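Local coordinates for protein putative nucleoside-diphosphate-sugar epimerase (Staphylococcus aureus subsp. aureus, PDB 3E48) that is of unknown function but, as a putative nucleoside-diphosphate-sugar epimerase with a Rossmann domain, probably binds an NAD(P)-type cofactor and may act on a nucleotide sugar, at residues Y106-H116 against S245-L255. Numbering follows the deposited sequence.
Sequences YYADQHNNPFH and SMYHAGARGLL
Pro114 lies against the last turn of helix 239-251, its CG 3.8 Å from CB of Ala249 and its CD 3.7 Å from CD1 of Leu254. Beside it, Asn113 secures the loop in two directions. With CG anti to the backbone N (chi1 -168°), its amide turns OD1 to the N of Phe115, closing an Asx turn, while ND2 donates to OE1 of Gln110. That holds the Gln110 amide so that NE2 reaches Leu254 O, 2.9 Å away, in an almost straight bond (174°) that meets a lone pair in the carbonyl plane; the same oxygen also accepts from Gln257. The buried side is closely packed. CD2 of Leu255 sits over one face of the Tyr107 ring, 4.3 Å from its centroid, and the selenium of selenomethionine Met246 approaches the rings of Tyr106 and Phe115 obliquely, as a Met-aromatic contact with each. Ser245 OG accepts from the N of His116 at 3.0 Å and is also bonded to Leu242 O, one turn back in its helix. The solvent side is looser: the extended Arg252 passes one guanidinium face over Pro114, a water links its NH1 to Asn112 O, and NH2 makes a separate, weak bond to NE2 of His248. The helix ends in a Schellman motif at Gly253, after which Leu254 points at the loop. The contact thus joins the loop after strand 100-106 of the NAD(P)H-binding Rossmann fold to the Schellman-capped helix 239-251, in the C-terminal part of the chain.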
loop_
_atom_site.group_PDB
_atom_site.type_symbol
_atom_site.label_atom_id
_atom_site.label_comp_id
_atom_site.label_asym_id
_atom_site.label_seq_id
_atom_site.Cartn_x
_atom_site.Cartn_y
_atom_site.Cartn_z
ATOM N N TYR B 106 -2.601 10.473 -3.083
ATOM C CA TYR B 106 -2.132 10.640 -4.459
ATOM C C TYR B 106 -2.478 9.397 -5.281
ATOM O O TYR B 106 -2.436 8.284 -4.762
ATOM C CB TYR B 106 -0.621 10.874 -4.442
ATOM C CG TYR B 106 -0.029 11.318 -5.758
ATOM C CD1 TYR B 106 -0.622 12.340 -6.503
ATOM C CD2 TYR B 106 1.150 10.749 -6.237
ATOM C CE1 TYR B 106 -0.056 12.786 -7.693
ATOM C CE2 TYR B 106 1.727 11.191 -7.425
ATOM C CZ TYR B 106 1.117 12.211 -8.147
ATOM O OH TYR B 106 1.683 12.652 -9.317
ATOM N N TYR B 107 -2.792 9.581 -6.563
ATOM C CA TYR B 107 -3.183 8.458 -7.417
ATOM C C TYR B 107 -2.094 7.467 -7.846
ATOM O O TYR B 107 -2.407 6.444 -8.450
ATOM C CB TYR B 107 -3.935 8.960 -8.663
ATOM C CG TYR B 107 -3.125 9.642 -9.758
ATOM C CD1 TYR B 107 -3.624 9.700 -11.060
ATOM C CD2 TYR B 107 -1.905 10.263 -9.498
ATOM C CE1 TYR B 107 -2.933 10.361 -12.079
ATOM C CE2 TYR B 107 -1.204 10.933 -10.516
ATOM C CZ TYR B 107 -1.727 10.973 -11.803
ATOM O OH TYR B 107 -1.037 11.624 -12.806
ATOM N N ALA B 108 -0.834 7.754 -7.537
ATOM C CA ALA B 108 0.263 6.849 -7.902
ATOM C C ALA B 108 0.410 5.869 -6.747
ATOM O O ALA B 108 1.392 5.904 -6.002
ATOM C CB ALA B 108 1.551 7.641 -8.101
ATOM N N ASP B 109 -0.576 4.985 -6.616
ATOM C CA ASP B 109 -0.606 4.049 -5.502
ATOM C C ASP B 109 -0.925 2.584 -5.804
ATOM O O ASP B 109 -1.277 1.836 -4.891
ATOM C CB ASP B 109 -1.608 4.566 -4.463
ATOM C CG ASP B 109 -3.038 4.593 -4.987
ATOM O OD1 ASP B 109 -3.270 4.231 -6.164
ATOM O OD2 ASP B 109 -3.945 4.985 -4.216
ATOM N N GLN B 110 -0.808 2.160 -7.060
ATOM C CA GLN B 110 -1.102 0.766 -7.392
ATOM C C GLN B 110 -0.042 -0.163 -6.811
ATOM O O GLN B 110 1.062 0.271 -6.485
ATOM C CB GLN B 110 -1.193 0.573 -8.908
ATOM C CG GLN B 110 -2.254 1.452 -9.572
ATOM C CD GLN B 110 -1.655 2.677 -10.241
ATOM O OE1 GLN B 110 -0.751 3.316 -9.696
ATOM N NE2 GLN B 110 -2.166 3.019 -11.426
ATOM N N HIS B 111 -0.375 -1.444 -6.690
ATOM C CA HIS B 111 0.559 -2.414 -6.123
ATOM C C HIS B 111 1.886 -2.479 -6.870
ATOM O O HIS B 111 2.912 -2.849 -6.290
ATOM C CB HIS B 111 -0.070 -3.812 -6.098
ATOM C CG HIS B 111 -0.282 -4.404 -7.456
ATOM N ND1 HIS B 111 -1.400 -4.147 -8.217
ATOM C CD2 HIS B 111 0.494 -5.234 -8.195
ATOM C CE1 HIS B 111 -1.308 -4.794 -9.366
ATOM N NE2 HIS B 111 -0.169 -5.460 -9.378
ATOM N N ASN B 112 1.864 -2.128 -8.153
ATOM C CA ASN B 112 3.074 -2.158 -8.973
ATOM C C ASN B 112 3.521 -0.773 -9.441
ATOM O O ASN B 112 4.196 -0.639 -10.462
ATOM C CB ASN B 112 2.865 -3.078 -10.185
ATOM C CG ASN B 112 1.788 -2.574 -11.132
ATOM O OD1 ASN B 112 0.900 -1.818 -10.742
ATOM N ND2 ASN B 112 1.854 -3.011 -12.386
ATOM N N ASN B 113 3.153 0.263 -8.694
ATOM C CA ASN B 113 3.554 1.612 -9.073
ATOM C C ASN B 113 4.944 1.885 -8.499
ATOM O O ASN B 113 5.148 1.813 -7.288
ATOM C CB ASN B 113 2.544 2.639 -8.553
ATOM C CG ASN B 113 2.750 4.007 -9.162
ATOM O OD1 ASN B 113 3.815 4.592 -9.028
ATOM N ND2 ASN B 113 1.729 4.522 -9.845
ATOM N N PRO B 114 5.917 2.211 -9.371
ATOM C CA PRO B 114 7.306 2.495 -9.004
ATOM C C PRO B 114 7.562 3.817 -8.287
ATOM O O PRO B 114 8.678 4.061 -7.815
ATOM C CB PRO B 114 8.029 2.418 -10.343
ATOM C CG PRO B 114 7.021 2.980 -11.276
ATOM C CD PRO B 114 5.741 2.299 -10.831
ATOM N N PHE B 115 6.544 4.672 -8.212
ATOM C CA PHE B 115 6.688 5.952 -7.525
ATOM C C PHE B 115 7.145 5.673 -6.093
ATOM O O PHE B 115 6.532 4.873 -5.383
ATOM C CB PHE B 115 5.351 6.711 -7.516
ATOM C CG PHE B 115 5.412 8.032 -6.798
ATOM C CD1 PHE B 115 6.464 8.911 -7.033
ATOM C CD2 PHE B 115 4.423 8.397 -5.889
ATOM C CE1 PHE B 115 6.535 10.139 -6.372
ATOM C CE2 PHE B 115 4.483 9.623 -5.220
ATOM C CZ PHE B 115 5.541 10.494 -5.462
ATOM N N HIS B 116 8.213 6.346 -5.672
ATOM C CA HIS B 116 8.784 6.154 -4.344
ATOM C C HIS B 116 7.823 6.276 -3.175
ATOM O O HIS B 116 8.054 5.680 -2.125
ATOM C CB HIS B 116 9.947 7.122 -4.133
ATOM C CG HIS B 116 11.225 6.680 -4.775
ATOM N ND1 HIS B 116 11.261 5.856 -5.878
ATOM C CD2 HIS B 116 12.514 6.982 -4.486
ATOM C CE1 HIS B 116 12.520 5.667 -6.241
ATOM N NE2 HIS B 116 13.296 6.340 -5.414
ATOM N N SER B 245 11.040 8.688 -10.468
ATOM C CA SER B 245 10.187 7.509 -10.334
ATOM C C SER B 245 8.727 7.846 -10.622
ATOM O O SER B 245 7.951 6.989 -11.055
ATOM C CB SER B 245 10.312 6.897 -8.928
ATOM O OG SER B 245 9.601 7.639 -7.951
HETATM N N MSE B 246 8.353 9.100 -10.386
HETATM C CA MSE B 246 6.985 9.529 -10.636
HETATM C C MSE B 246 6.724 9.505 -12.142
HETATM O O MSE B 246 5.729 8.945 -12.601
HETATM C CB MSE B 246 6.761 10.934 -10.063
HETATM C CG MSE B 246 5.311 11.388 -10.049
HETATM SE SE MSE B 246 5.085 12.993 -8.978
HETATM C CE MSE B 246 5.830 14.260 -10.233
ATOM N N TYR B 247 7.625 10.093 -12.923
ATOM C CA TYR B 247 7.440 10.088 -14.368
ATOM C C TYR B 247 7.649 8.689 -14.939
ATOM O O TYR B 247 7.082 8.343 -15.973
ATOM C CB TYR B 247 8.369 11.118 -15.012
ATOM C CG TYR B 247 7.933 12.514 -14.623
ATOM C CD1 TYR B 247 6.744 13.048 -15.117
ATOM C CD2 TYR B 247 8.632 13.247 -13.664
ATOM C CE1 TYR B 247 6.253 14.270 -14.660
ATOM C CE2 TYR B 247 8.150 14.471 -13.196
ATOM C CZ TYR B 247 6.957 14.974 -13.698
ATOM O OH TYR B 247 6.454 16.157 -13.219
ATOM N N HIS B 248 8.449 7.879 -14.252
ATOM C CA HIS B 248 8.681 6.514 -14.699
ATOM C C HIS B 248 7.354 5.758 -14.593
ATOM O O HIS B 248 7.021 4.929 -15.442
ATOM C CB HIS B 248 9.756 5.852 -13.838
ATOM C CG HIS B 248 10.114 4.465 -14.280
ATOM N ND1 HIS B 248 10.435 4.160 -15.584
ATOM C CD2 HIS B 248 10.213 3.307 -13.585
ATOM C CE1 HIS B 248 10.718 2.871 -15.675
ATOM N NE2 HIS B 248 10.590 2.332 -14.477
ATOM N N ALA B 249 6.587 6.055 -13.548
ATOM C CA ALA B 249 5.288 5.412 -13.379
ATOM C C ALA B 249 4.412 5.834 -14.559
ATOM O O ALA B 249 3.574 5.069 -15.032
ATOM C CB ALA B 249 4.650 5.840 -12.056
ATOM N N GLY B 250 4.614 7.062 -15.032
ATOM C CA GLY B 250 3.846 7.548 -16.163
ATOM C C GLY B 250 4.233 6.809 -17.435
ATOM O O GLY B 250 3.394 6.556 -18.303
ATOM N N ALA B 251 5.512 6.463 -17.543
ATOM C CA ALA B 251 6.014 5.744 -18.709
ATOM C C ALA B 251 5.353 4.376 -18.802
ATOM O O ALA B 251 5.201 3.819 -19.890
ATOM C CB ALA B 251 7.532 5.587 -18.615
ATOM N N ARG B 252 4.960 3.842 -17.653
ATOM C CA ARG B 252 4.319 2.533 -17.596
ATOM C C ARG B 252 2.805 2.612 -17.767
ATOM O O ARG B 252 2.113 1.599 -17.676
ATOM C CB ARG B 252 4.653 1.853 -16.274
ATOM C CG ARG B 252 6.134 1.622 -16.075
ATOM C CD ARG B 252 6.383 0.809 -14.826
ATOM N NE ARG B 252 7.806 0.583 -14.598
ATOM C CZ ARG B 252 8.294 -0.100 -13.569
ATOM N NH1 ARG B 252 7.471 -0.625 -12.672
ATOM N NH2 ARG B 252 9.605 -0.256 -13.436
ATOM N N GLY B 253 2.299 3.819 -18.004
ATOM C CA GLY B 253 0.874 4.006 -18.199
ATOM C C GLY B 253 0.039 3.936 -16.934
ATOM O O GLY B 253 -1.182 3.801 -17.006
ATOM N N LEU B 254 0.688 4.045 -15.778
ATOM C CA LEU B 254 -0.013 3.972 -14.499
ATOM C C LEU B 254 -0.597 5.300 -14.020
ATOM O O LEU B 254 -1.274 5.344 -12.990
ATOM C CB LEU B 254 0.926 3.418 -13.421
ATOM C CG LEU B 254 1.461 1.998 -13.649
ATOM C CD1 LEU B 254 2.569 1.693 -12.658
ATOM C CD2 LEU B 254 0.314 1.003 -13.520
ATOM N N LEU B 255 -0.335 6.377 -14.754
ATOM C CA LEU B 255 -0.845 7.692 -14.374
ATOM C C LEU B 255 -1.968 8.196 -15.280
ATOM O O LEU B 255 -2.423 9.334 -15.142
ATOM C CB LEU B 255 0.299 8.715 -14.342
ATOM C CG LEU B 255 1.485 8.359 -13.434
ATOM C CD1 LEU B 255 2.455 9.531 -13.344
ATOM C CD2 LEU B 255 0.968 7.994 -12.048
HETATM O O HOH W 1 4.879 -1.504 -13.045
#